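Local coordinates for protein glutathione reductase (Bartonella henselae, PDB 3O0H) that probably catalyses the NADPH-dependent reduction of glutathione disulfide to glutathione, passing electrons through a bound FAD and a redox-active disulfide in a two-subunit enzyme, at residues G123-N126 against H130-E133; G200-E205 against R279-T284; V308-K313 against D326-I331. One frame throughout, in Å; residues are numbered along the deposited sequence.

Contact 1: residues G123-N126 against H130-E133; sequences GLQN and HIYE
Ile131 reaches from strand 130-132 to Leu124 and Gln125 at the C-terminal end of helix 102-126, joining helix and edge strand in the FAD-binding Rossmann-type domain, where three residues separate the two segments. CB of Ile131 points at the helix. CG1, anti to the carbonyl carbon (chi1 -65°), carries the chain on toward it and lies 4.0 Å from Leu124 CD1. With chi2 at 169° the chain stays extended, and CD1 ends between two partners: Leu124 CD1 at 3.9 Å and the amide end of Gln125, whose NE2 is 3.8 Å away. Both helix side chains cross Ile131 at about a right angle and meet it at its outer end, chiefly at CD1. Leu124 is buried; beyond the contact it rests on Ile54 of the neighbouring strand and on Val39 and Ala42 of helix 36-47, while Ile131 also touches Ile54 and Ile60. His130 and Tyr132 pair through their backbones with strand 52-55. No direct hydrogen bond links the two segments. A water spans them instead, accepting from Gln125 NE2 at 3.2 Å and from the backbone N of Ile131 at 3.0 Å.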
loop_
_atom_site.group_PDB
_atom_site.type_symbol
_atom_site.label_atom_id
_atom_site.label_comp_id
_atom_site.label_asym_id
_atom_site.label_seq_id
_atom_site.Cartn_x
_atom_site.Cartn_y
_atom_site.Cartn_z
ATOM N N GLY B 123 -8.135 15.942 -24.591
ATOM C CA GLY B 123 -8.363 16.897 -23.495
ATOM C C GLY B 123 -8.029 18.308 -23.918
ATOM O O GLY B 123 -8.762 19.243 -23.620
ATOM N N LEU B 124 -6.937 18.457 -24.643
ATOM C CA LEU B 124 -6.530 19.769 -25.179
ATOM C C LEU B 124 -7.570 20.266 -26.150
ATOM O O LEU B 124 -8.005 21.412 -26.100
ATOM C CB LEU B 124 -5.197 19.672 -25.894
ATOM C CG LEU B 124 -3.971 19.423 -25.042
ATOM C CD1 LEU B 124 -2.732 19.036 -25.859
ATOM C CD2 LEU B 124 -3.691 20.659 -24.180
ATOM N N GLN B 125 -8.026 19.380 -27.018
ATOM C CA GLN B 125 -8.962 19.771 -28.071
ATOM C C GLN B 125 -10.353 20.030 -27.558
ATOM O O GLN B 125 -11.018 20.897 -28.105
ATOM C CB GLN B 125 -8.954 18.727 -29.195
ATOM C CG GLN B 125 -7.539 18.685 -29.826
ATOM C CD GLN B 125 -7.364 17.615 -30.886
ATOM O OE1 GLN B 125 -8.046 16.574 -30.878
ATOM N NE2 GLN B 125 -6.462 17.894 -31.838
ATOM N N ASN B 126 -10.778 19.307 -26.509
ATOM C CA ASN B 126 -12.060 19.579 -25.833
ATOM C C ASN B 126 -12.083 20.994 -25.258
ATOM O O ASN B 126 -13.155 21.591 -25.129
ATOM C CB ASN B 126 -12.353 18.654 -24.622
ATOM C CG ASN B 126 -12.567 17.206 -24.978
ATOM O OD1 ASN B 126 -12.950 16.842 -26.095
ATOM N ND2 ASN B 126 -12.335 16.343 -23.971
ATOM N N HIS B 130 -5.445 24.955 -29.713
ATOM C CA HIS B 130 -4.879 24.574 -30.999
ATOM C C HIS B 130 -3.484 23.963 -30.821
ATOM O O HIS B 130 -2.629 24.598 -30.221
ATOM C CB HIS B 130 -4.786 25.718 -31.985
ATOM C CG HIS B 130 -4.396 25.246 -33.358
ATOM N ND1 HIS B 130 -5.300 24.679 -34.229
ATOM C CD2 HIS B 130 -3.190 25.174 -33.974
ATOM C CE1 HIS B 130 -4.676 24.305 -35.336
ATOM N NE2 HIS B 130 -3.388 24.588 -35.200
ATOM N N ILE B 131 -3.299 22.735 -31.330
ATOM C CA ILE B 131 -2.051 21.974 -31.198
ATOM C C ILE B 131 -1.200 22.206 -32.442
ATOM O O ILE B 131 -1.613 21.851 -33.550
ATOM C CB ILE B 131 -2.293 20.451 -31.046
ATOM C CG1 ILE B 131 -3.028 20.134 -29.732
ATOM C CG2 ILE B 131 -0.972 19.669 -31.034
ATOM C CD1 ILE B 131 -3.528 18.706 -29.647
ATOM N N TYR B 132 -0.031 22.828 -32.252
ATOM C CA TYR B 132 0.951 22.966 -33.317
ATOM C C TYR B 132 1.990 21.857 -33.169
ATOM O O TYR B 132 2.749 21.825 -32.169
ATOM C CB TYR B 132 1.634 24.341 -33.226
ATOM C CG TYR B 132 0.730 25.493 -33.613
ATOM C CD1 TYR B 132 0.333 25.684 -34.937
ATOM C CD2 TYR B 132 0.293 26.409 -32.669
ATOM C CE1 TYR B 132 -0.480 26.759 -35.300
ATOM C CE2 TYR B 132 -0.526 27.510 -33.024
ATOM C CZ TYR B 132 -0.926 27.669 -34.340
ATOM O OH TYR B 132 -1.761 28.736 -34.682
ATOM N N GLU B 133 2.063 20.970 -34.159
ATOM C CA GLU B 133 2.984 19.831 -34.081
ATOM C C GLU B 133 4.357 20.255 -34.651
ATOM O O GLU B 133 4.762 19.896 -35.771
ATOM C CB GLU B 133 2.378 18.634 -34.807
ATOM C CG GLU B 133 1.056 18.154 -34.131
ATOM C CD GLU B 133 0.525 16.881 -34.764
ATOM O OE1 GLU B 133 0.602 16.763 -35.989
ATOM O OE2 GLU B 133 0.089 15.978 -34.030
HETATM O O HOH W 1 -5.412 20.888 -32.342
#

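Contact 2: residues G200-E205 against R279-T284; sequences GYIGVE and RVMLAT. With FAD (flavin-adenine dinucleotide), chain H.
Ile202, in the first turn of helix 201-212, makes the apolar part of the contact, turning CG2 toward Met281 and Ala283 and placing this methyl 3.9 Å from Ala283 CB and 4.1 Å from Met281 CE. Met281 gets there with an extended chain, CG anti to the backbone N (chi1 -177°); the two side chains cross at about a right angle, the terminal methyl CE meeting Ile202 CG2. Ala283 CB also lies 3.8 Å from Gly203 N, a close approach made where the helix has no side chain. The polar link is a water that accepts from Gly203 N at 3.0 Å and donates to Ala283 O at 2.7 Å. Toward the flavin, the other branch of Ile202 takes over, with CD1 4.0 Å from FAD C7, while Tyr201 OH comes within 3.1 Å of FAD C9A and FAD N5 lies at the edge of the tyrosine ring. Gly200 is the N-cap; with Gly203 it belongs to a GxGxxG sequence, consistent with the NADPH-binding Rossmann fold of this family. Ile202 thus lies between Met281 and Ala283 on one branch and the benzenoid ring of the flavin on the other, in contacts of carbon with carbon, whereas Gly203 N and Ala283 O are joined through one water.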
loop_
_atom_site.group_PDB
_atom_site.type_symbol
_atom_site.label_atom_id
_atom_site.label_comp_id
_atom_site.label_asym_id
_atom_site.label_seq_id
_atom_site.Cartn_x
_atom_site.Cartn_y
_atom_site.Cartn_z
ATOM N N GLY B 200 21.851 7.025 -9.875
ATOM C CA GLY B 200 20.644 7.704 -9.413
ATOM C C GLY B 200 19.429 6.820 -9.673
ATOM O O GLY B 200 19.548 5.673 -10.089
ATOM N N TYR B 201 18.242 7.397 -9.484
ATOM C CA TYR B 201 17.012 6.625 -9.513
ATOM C C TYR B 201 16.788 6.004 -10.868
ATOM O O TYR B 201 16.311 4.855 -10.942
ATOM C CB TYR B 201 15.807 7.480 -9.032
ATOM C CG TYR B 201 15.167 8.369 -10.079
ATOM C CD1 TYR B 201 15.667 9.635 -10.370
ATOM C CD2 TYR B 201 14.050 7.939 -10.780
ATOM C CE1 TYR B 201 15.052 10.453 -11.353
ATOM C CE2 TYR B 201 13.425 8.743 -11.730
ATOM C CZ TYR B 201 13.929 10.000 -12.011
ATOM O OH TYR B 201 13.307 10.768 -12.976
ATOM N N ILE B 202 17.137 6.695 -11.955
ATOM C CA ILE B 202 16.901 6.095 -13.284
ATOM C C ILE B 202 17.785 4.843 -13.501
ATOM O O ILE B 202 17.317 3.747 -13.925
ATOM C CB ILE B 202 17.015 7.119 -14.443
ATOM C CG1 ILE B 202 15.820 8.080 -14.408
ATOM C CG2 ILE B 202 17.006 6.409 -15.751
ATOM C CD1 ILE B 202 16.008 9.402 -15.157
ATOM N N GLY B 203 19.056 4.965 -13.186
ATOM C CA GLY B 203 19.944 3.831 -13.337
ATOM C C GLY B 203 19.608 2.614 -12.476
ATOM O O GLY B 203 19.619 1.474 -12.986
ATOM N N VAL B 204 19.265 2.827 -11.200
ATOM C CA VAL B 204 18.905 1.719 -10.357
ATOM C C VAL B 204 17.572 1.090 -10.762
ATOM O O VAL B 204 17.417 -0.132 -10.656
ATOM C CB VAL B 204 18.910 1.999 -8.831
ATOM C CG1 VAL B 204 20.271 2.522 -8.394
ATOM C CG2 VAL B 204 17.762 2.869 -8.382
ATOM N N GLU B 205 16.652 1.885 -11.253
ATOM C CA GLU B 205 15.360 1.335 -11.697
ATOM C C GLU B 205 15.587 0.401 -12.888
ATOM O O GLU B 205 15.064 -0.687 -12.910
ATOM C CB GLU B 205 14.366 2.429 -12.031
ATOM C CG GLU B 205 13.751 3.060 -10.770
ATOM C CD GLU B 205 12.901 4.278 -11.022
ATOM O OE1 GLU B 205 12.945 4.859 -12.129
ATOM O OE2 GLU B 205 12.174 4.698 -10.105
ATOM N N ARG B 279 24.649 -3.880 -24.732
ATOM C CA ARG B 279 24.176 -2.494 -24.805
ATOM C C ARG B 279 24.725 -1.737 -23.606
ATOM O O ARG B 279 25.046 -2.336 -22.587
ATOM C CB ARG B 279 22.661 -2.437 -24.772
ATOM C CG ARG B 279 21.960 -3.104 -25.942
ATOM C CD ARG B 279 22.181 -2.344 -27.258
ATOM N NE ARG B 279 21.494 -2.951 -28.401
ATOM C CZ ARG B 279 22.089 -3.605 -29.410
ATOM N NH1 ARG B 279 23.405 -3.805 -29.436
ATOM N NH2 ARG B 279 21.359 -4.099 -30.402
ATOM N N VAL B 280 24.841 -0.427 -23.769
ATOM C CA VAL B 280 25.313 0.458 -22.746
ATOM C C VAL B 280 24.295 1.606 -22.629
ATOM O O VAL B 280 23.993 2.263 -23.622
ATOM C CB VAL B 280 26.669 1.028 -23.101
ATOM C CG1 VAL B 280 27.130 1.986 -21.993
ATOM C CG2 VAL B 280 27.686 -0.099 -23.337
ATOM N N MET B 281 23.736 1.815 -21.429
ATOM C CA MET B 281 22.789 2.916 -21.235
ATOM C C MET B 281 23.372 3.972 -20.334
ATOM O O MET B 281 23.889 3.666 -19.270
ATOM C CB MET B 281 21.490 2.393 -20.605
ATOM C CG MET B 281 20.396 3.439 -20.414
ATOM S SD MET B 281 19.177 2.921 -19.180
ATOM C CE MET B 281 18.117 4.400 -19.192
ATOM N N LEU B 282 23.274 5.230 -20.748
ATOM C CA LEU B 282 23.695 6.328 -19.904
ATOM C C LEU B 282 22.488 6.864 -19.113
ATOM O O LEU B 282 21.460 7.227 -19.700
ATOM C CB LEU B 282 24.310 7.435 -20.730
ATOM C CG LEU B 282 25.537 7.037 -21.569
ATOM C CD1 LEU B 282 25.869 8.172 -22.474
ATOM C CD2 LEU B 282 26.765 6.618 -20.723
ATOM N N ALA B 283 22.641 6.965 -17.795
ATOM C CA ALA B 283 21.617 7.531 -16.937
ATOM C C ALA B 283 22.275 8.511 -15.994
ATOM O O ALA B 283 22.270 8.302 -14.787
ATOM C CB ALA B 283 20.915 6.408 -16.146
ATOM N N THR B 284 22.840 9.570 -16.543
ATOM C CA THR B 284 23.799 10.409 -15.819
ATOM C C THR B 284 23.273 11.806 -15.474
ATOM O O THR B 284 24.035 12.661 -14.974
ATOM C CB THR B 284 25.081 10.550 -16.628
ATOM O OG1 THR B 284 24.758 11.054 -17.930
ATOM C CG2 THR B 284 25.751 9.156 -16.758
HETATM P PA FAD H . 8.000 17.276 -19.953
HETATM O O1A FAD H . 9.362 16.694 -20.181
HETATM O O2A FAD H . 6.967 16.278 -19.506
HETATM O O5B FAD H . 7.441 18.048 -21.236
HETATM C C5B FAD H . 8.208 18.932 -22.026
HETATM C C4B FAD H . 7.658 18.798 -23.432
HETATM O O4B FAD H . 8.090 19.872 -24.254
HETATM C C3B FAD H . 8.079 17.516 -24.142
HETATM O O3B FAD H . 6.929 16.838 -24.657
HETATM C C2B FAD H . 8.975 17.985 -25.272
HETATM O O2B FAD H . 8.823 17.173 -26.412
HETATM C C1B FAD H . 8.475 19.358 -25.568
HETATM N N9A FAD H . 9.384 20.429 -26.009
HETATM C C8A FAD H . 10.569 20.807 -25.449
HETATM N N7A FAD H . 10.994 21.917 -26.072
HETATM C C5A FAD H . 10.066 22.238 -27.022
HETATM C C6A FAD H . 9.938 23.293 -27.887
HETATM N N6A FAD H . 10.860 24.262 -27.993
HETATM N N1A FAD H . 8.841 23.350 -28.712
HETATM C C2A FAD H . 7.874 22.377 -28.623
HETATM N N3A FAD H . 7.978 21.350 -27.746
HETATM C C4A FAD H . 9.048 21.332 -26.938
HETATM N N1 FAD H . 8.748 11.714 -12.435
HETATM C C2 FAD H . 7.932 11.241 -11.427
HETATM O O2 FAD H . 7.230 12.002 -10.713
HETATM N N3 FAD H . 7.872 9.923 -11.201
HETATM C C4 FAD H . 8.571 8.999 -11.960
HETATM O O4 FAD H . 8.409 7.802 -11.691
HETATM C C4X FAD H . 9.399 9.467 -12.981
HETATM N N5 FAD H . 10.104 8.610 -13.781
HETATM C C5X FAD H . 10.880 9.140 -14.811
HETATM C C6 FAD H . 11.599 8.255 -15.597
HETATM C C7 FAD H . 12.378 8.720 -16.647
HETATM C C7M FAD H . 13.135 7.708 -17.488
HETATM C C8 FAD H . 12.434 10.075 -16.913
HETATM C C8M FAD H . 13.308 10.611 -18.027
HETATM C C9 FAD H . 11.736 10.971 -16.111
HETATM C C9A FAD H . 10.958 10.500 -15.048
HETATM N N10 FAD H . 10.236 11.349 -14.228
HETATM C C10 FAD H . 9.452 10.839 -13.225
HETATM C "C1'" FAD H . 10.266 12.817 -14.396
HETATM C "C2'" FAD H . 9.101 13.372 -15.175
HETATM O "O2'" FAD H . 9.117 12.809 -16.473
HETATM C "C3'" FAD H . 9.263 14.867 -15.256
HETATM O "O3'" FAD H . 9.530 15.470 -14.003
HETATM C "C4'" FAD H . 8.072 15.488 -15.953
HETATM O "O4'" FAD H . 7.922 14.869 -17.233
HETATM C "C5'" FAD H . 8.278 16.984 -16.152
HETATM O "O5'" FAD H . 7.108 17.579 -16.757
HETATM P P FAD H . 7.367 18.885 -17.654
HETATM O O1P FAD H . 6.041 19.483 -18.069
HETATM O O2P FAD H . 8.266 19.844 -16.904
HETATM O O3P FAD H . 8.242 18.468 -18.908
HETATM O O HOH W 2 20.708 7.418 -12.718
#

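Contact 3: residues V308-K313 against D326-I331; sequences VVVDEK and DVTGHI. With FAD (flavin-adenine dinucleotide), chain H.
The peptide carbonyl of Val327 is the flat group that Val308 meets: Val308 N gives its oxygen, Val327 O, a hydrogen bond of 3.0 Å. The imidazole of His330 has ND1 bonded to Ile331 O at 2.7 Å, the acceptor lying in the ring plane although the nitrogen stands above the plane of that carbonyl; its NE2 is hydrogen-bonded to Asp340 OD2, and the ring meets that of Tyr358 with planes at about 50°. In the carboxylate of Asp311, OD1 is approached from above its plane by Lys313 N, which closes an Asx turn. Back across the contact, Val308 O receives a CA-H...O contact from Thr328 CA at 3.4 Å.

Both segments flank strand 321-323, the last strand of the five-stranded parallel sheet in the FAD-binding domain: 308-313 precedes it, and 326-331 follows it with a 3-10 turn that begins before Asp326 and runs to Thr328. Ala323 of that strand touches Val308, Val310 and Thr328. Val308 CG2 meets Val327 CG2 at 3.9 Å. Further along, Val310 CG1, anti to the carbonyl carbon (chi1 -62°), comes 4.0 Å from Thr328 CG2, the two side chains crossing at about a right angle. The hydroxyl of Thr328 is bonded to Gly325 O, leaving its methyl to meet the valine. The 3-10 turn also serves the cofactor. Asp326 N donates to FAD O2P at 2.9 Å, and Asp326 OD1 accepts from the ribityl hydroxyl FAD O3' at 2.9 Å.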
loop_
_atom_site.group_PDB
_atom_site.type_symbol
_atom_site.label_atom_id
_atom_site.label_comp_id
_atom_site.label_asym_id
_atom_site.label_seq_id
_atom_site.Cartn_x
_atom_site.Cartn_y
_atom_site.Cartn_z
ATOM N N VAL B 308 15.256 28.288 -16.082
ATOM C CA VAL B 308 14.477 29.503 -16.157
ATOM C C VAL B 308 14.115 29.954 -14.705
ATOM O O VAL B 308 13.466 29.208 -13.942
ATOM C CB VAL B 308 13.199 29.307 -17.012
ATOM C CG1 VAL B 308 12.314 30.592 -16.975
ATOM C CG2 VAL B 308 13.537 28.929 -18.437
ATOM N N VAL B 309 14.504 31.176 -14.353
ATOM C CA VAL B 309 14.253 31.718 -13.044
ATOM C C VAL B 309 12.815 32.201 -12.973
ATOM O O VAL B 309 12.364 32.923 -13.859
ATOM C CB VAL B 309 15.239 32.800 -12.715
ATOM C CG1 VAL B 309 15.011 33.424 -11.258
ATOM C CG2 VAL B 309 16.671 32.258 -12.867
ATOM N N VAL B 310 12.070 31.670 -11.995
ATOM C CA VAL B 310 10.705 32.100 -11.763
ATOM C C VAL B 310 10.517 32.587 -10.331
ATOM O O VAL B 310 11.270 32.213 -9.408
ATOM C CB VAL B 310 9.715 31.004 -12.111
ATOM C CG1 VAL B 310 9.833 30.644 -13.629
ATOM C CG2 VAL B 310 9.894 29.741 -11.191
ATOM N N ASP B 311 9.520 33.437 -10.152
ATOM C CA ASP B 311 9.225 33.933 -8.842
ATOM C C ASP B 311 8.185 33.014 -8.219
ATOM O O ASP B 311 7.869 31.975 -8.758
ATOM C CB ASP B 311 8.824 35.410 -8.866
ATOM C CG ASP B 311 7.523 35.707 -9.624
ATOM O OD1 ASP B 311 6.751 34.822 -9.987
ATOM O OD2 ASP B 311 7.242 36.896 -9.809
ATOM N N GLU B 312 7.674 33.435 -7.086
ATOM C CA GLU B 312 6.668 32.697 -6.367
ATOM C C GLU B 312 5.321 32.574 -7.078
ATOM O O GLU B 312 4.473 31.796 -6.625
ATOM C CB GLU B 312 6.512 33.289 -4.943
ATOM C CG GLU B 312 6.161 34.758 -4.841
ATOM C CD GLU B 312 7.289 35.728 -5.296
ATOM O OE1 GLU B 312 8.510 35.393 -5.225
ATOM O OE2 GLU B 312 6.933 36.821 -5.760
ATOM N N LYS B 313 5.113 33.309 -8.175
ATOM C CA LYS B 313 3.891 33.162 -8.958
ATOM C C LYS B 313 4.162 32.412 -10.300
ATOM O O LYS B 313 3.285 32.308 -11.174
ATOM C CB LYS B 313 3.270 34.524 -9.186
ATOM C CG LYS B 313 2.822 35.219 -7.872
ATOM C CD LYS B 313 3.399 36.634 -7.763
ATOM C CE LYS B 313 3.023 37.337 -6.451
ATOM N NZ LYS B 313 3.670 36.779 -5.202
ATOM N N ASP B 326 10.070 21.019 -14.981
ATOM C CA ASP B 326 11.506 20.713 -14.883
ATOM C C ASP B 326 12.341 21.894 -15.355
ATOM O O ASP B 326 13.432 22.164 -14.812
ATOM C CB ASP B 326 11.871 19.478 -15.733
ATOM C CG ASP B 326 11.345 18.163 -15.184
ATOM O OD1 ASP B 326 10.678 18.134 -14.128
ATOM O OD2 ASP B 326 11.612 17.116 -15.866
ATOM N N VAL B 327 11.818 22.660 -16.327
ATOM C CA VAL B 327 12.609 23.741 -16.902
ATOM C C VAL B 327 12.980 24.853 -15.880
ATOM O O VAL B 327 13.931 25.619 -16.084
ATOM C CB VAL B 327 11.881 24.357 -18.143
ATOM C CG1 VAL B 327 10.666 25.287 -17.712
ATOM C CG2 VAL B 327 12.905 25.121 -19.019
ATOM N N THR B 328 12.268 24.908 -14.754
ATOM C CA THR B 328 12.463 25.936 -13.759
ATOM C C THR B 328 13.522 25.534 -12.755
ATOM O O THR B 328 13.865 26.317 -11.868
ATOM C CB THR B 328 11.135 26.281 -13.013
ATOM O OG1 THR B 328 10.732 25.176 -12.187
ATOM C CG2 THR B 328 10.012 26.624 -14.017
ATOM N N GLY B 329 14.053 24.306 -12.864
ATOM C CA GLY B 329 15.217 23.957 -12.073
ATOM C C GLY B 329 14.960 23.258 -10.751
ATOM O O GLY B 329 15.897 22.873 -10.056
ATOM N N HIS B 330 13.705 23.119 -10.372
ATOM C CA HIS B 330 13.407 22.379 -9.132
ATOM C C HIS B 330 13.408 20.871 -9.387
ATOM O O HIS B 330 13.693 20.419 -10.490
ATOM C CB HIS B 330 12.094 22.823 -8.527
ATOM C CG HIS B 330 10.908 22.620 -9.418
ATOM N ND1 HIS B 330 10.584 21.389 -9.949
ATOM C CD2 HIS B 330 9.934 23.469 -9.805
ATOM C CE1 HIS B 330 9.473 21.502 -10.658
ATOM N NE2 HIS B 330 9.051 22.751 -10.579
ATOM N N ILE B 331 13.112 20.098 -8.335
ATOM C CA ILE B 331 13.124 18.623 -8.416
ATOM C C ILE B 331 12.268 18.199 -9.604
ATOM O O ILE B 331 11.179 18.743 -9.849
ATOM C CB ILE B 331 12.630 17.991 -7.057
ATOM C CG1 ILE B 331 12.824 16.468 -7.027
ATOM C CG2 ILE B 331 11.194 18.360 -6.757
ATOM C CD1 ILE B 331 12.789 15.899 -5.618
HETATM P PA FAD H . 8.000 17.276 -19.953
HETATM O O1A FAD H . 9.362 16.694 -20.181
HETATM O O2A FAD H . 6.967 16.278 -19.506
HETATM O O5B FAD H . 7.441 18.048 -21.236
HETATM C C5B FAD H . 8.208 18.932 -22.026
HETATM C C4B FAD H . 7.658 18.798 -23.432
HETATM O O4B FAD H . 8.090 19.872 -24.254
HETATM C C3B FAD H . 8.079 17.516 -24.142
HETATM O O3B FAD H . 6.929 16.838 -24.657
HETATM C C2B FAD H . 8.975 17.985 -25.272
HETATM O O2B FAD H . 8.823 17.173 -26.412
HETATM C C1B FAD H . 8.475 19.358 -25.568
HETATM N N9A FAD H . 9.384 20.429 -26.009
HETATM C C8A FAD H . 10.569 20.807 -25.449
HETATM N N7A FAD H . 10.994 21.917 -26.072
HETATM C C5A FAD H . 10.066 22.238 -27.022
HETATM C C6A FAD H . 9.938 23.293 -27.887
HETATM N N6A FAD H . 10.860 24.262 -27.993
HETATM N N1A FAD H . 8.841 23.350 -28.712
HETATM C C2A FAD H . 7.874 22.377 -28.623
HETATM N N3A FAD H . 7.978 21.350 -27.746
HETATM C C4A FAD H . 9.048 21.332 -26.938
HETATM N N1 FAD H . 8.748 11.714 -12.435
HETATM C C2 FAD H . 7.932 11.241 -11.427
HETATM O O2 FAD H . 7.230 12.002 -10.713
HETATM N N3 FAD H . 7.872 9.923 -11.201
HETATM C C4 FAD H . 8.571 8.999 -11.960
HETATM O O4 FAD H . 8.409 7.802 -11.691
HETATM C C4X FAD H . 9.399 9.467 -12.981
HETATM N N5 FAD H . 10.104 8.610 -13.781
HETATM C C5X FAD H . 10.880 9.140 -14.811
HETATM C C6 FAD H . 11.599 8.255 -15.597
HETATM C C7 FAD H . 12.378 8.720 -16.647
HETATM C C7M FAD H . 13.135 7.708 -17.488
HETATM C C8 FAD H . 12.434 10.075 -16.913
HETATM C C8M FAD H . 13.308 10.611 -18.027
HETATM C C9 FAD H . 11.736 10.971 -16.111
HETATM C C9A FAD H . 10.958 10.500 -15.048
HETATM N N10 FAD H . 10.236 11.349 -14.228
HETATM C C10 FAD H . 9.452 10.839 -13.225
HETATM C "C1'" FAD H . 10.266 12.817 -14.396
HETATM C "C2'" FAD H . 9.101 13.372 -15.175
HETATM O "O2'" FAD H . 9.117 12.809 -16.473
HETATM C "C3'" FAD H . 9.263 14.867 -15.256
HETATM O "O3'" FAD H . 9.530 15.470 -14.003
HETATM C "C4'" FAD H . 8.072 15.488 -15.953
HETATM O "O4'" FAD H . 7.922 14.869 -17.233
HETATM C "C5'" FAD H . 8.278 16.984 -16.152
HETATM O "O5'" FAD H . 7.108 17.579 -16.757
HETATM P P FAD H . 7.367 18.885 -17.654
HETATM O O1P FAD H . 6.041 19.483 -18.069
HETATM O O2P FAD H . 8.266 19.844 -16.904
HETATM O O3P FAD H . 8.242 18.468 -18.908
#

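Contacts 1 and 3 lie toward the two margins of one five-stranded parallel sheet, at strands 130-132 and 321-323, while contact 2 belongs to the second, four-stranded sheet. All three are partly buried, but contact 1 is the farthest from the centre of the chain and includes an exposed glutamine; contact 2 is the nearest to it. Contacts 1 and 2 each pack a helix against a strand with apolar side chains and a bridging water, whereas contact 3 joins two loops by methyl packing together with a direct backbone hydrogen bond. Contacts 2 and 3, about 7 Å apart at their nearest atoms, both touch FAD: one at the isoalloxazine, the other at the ribityl chain and phosphate.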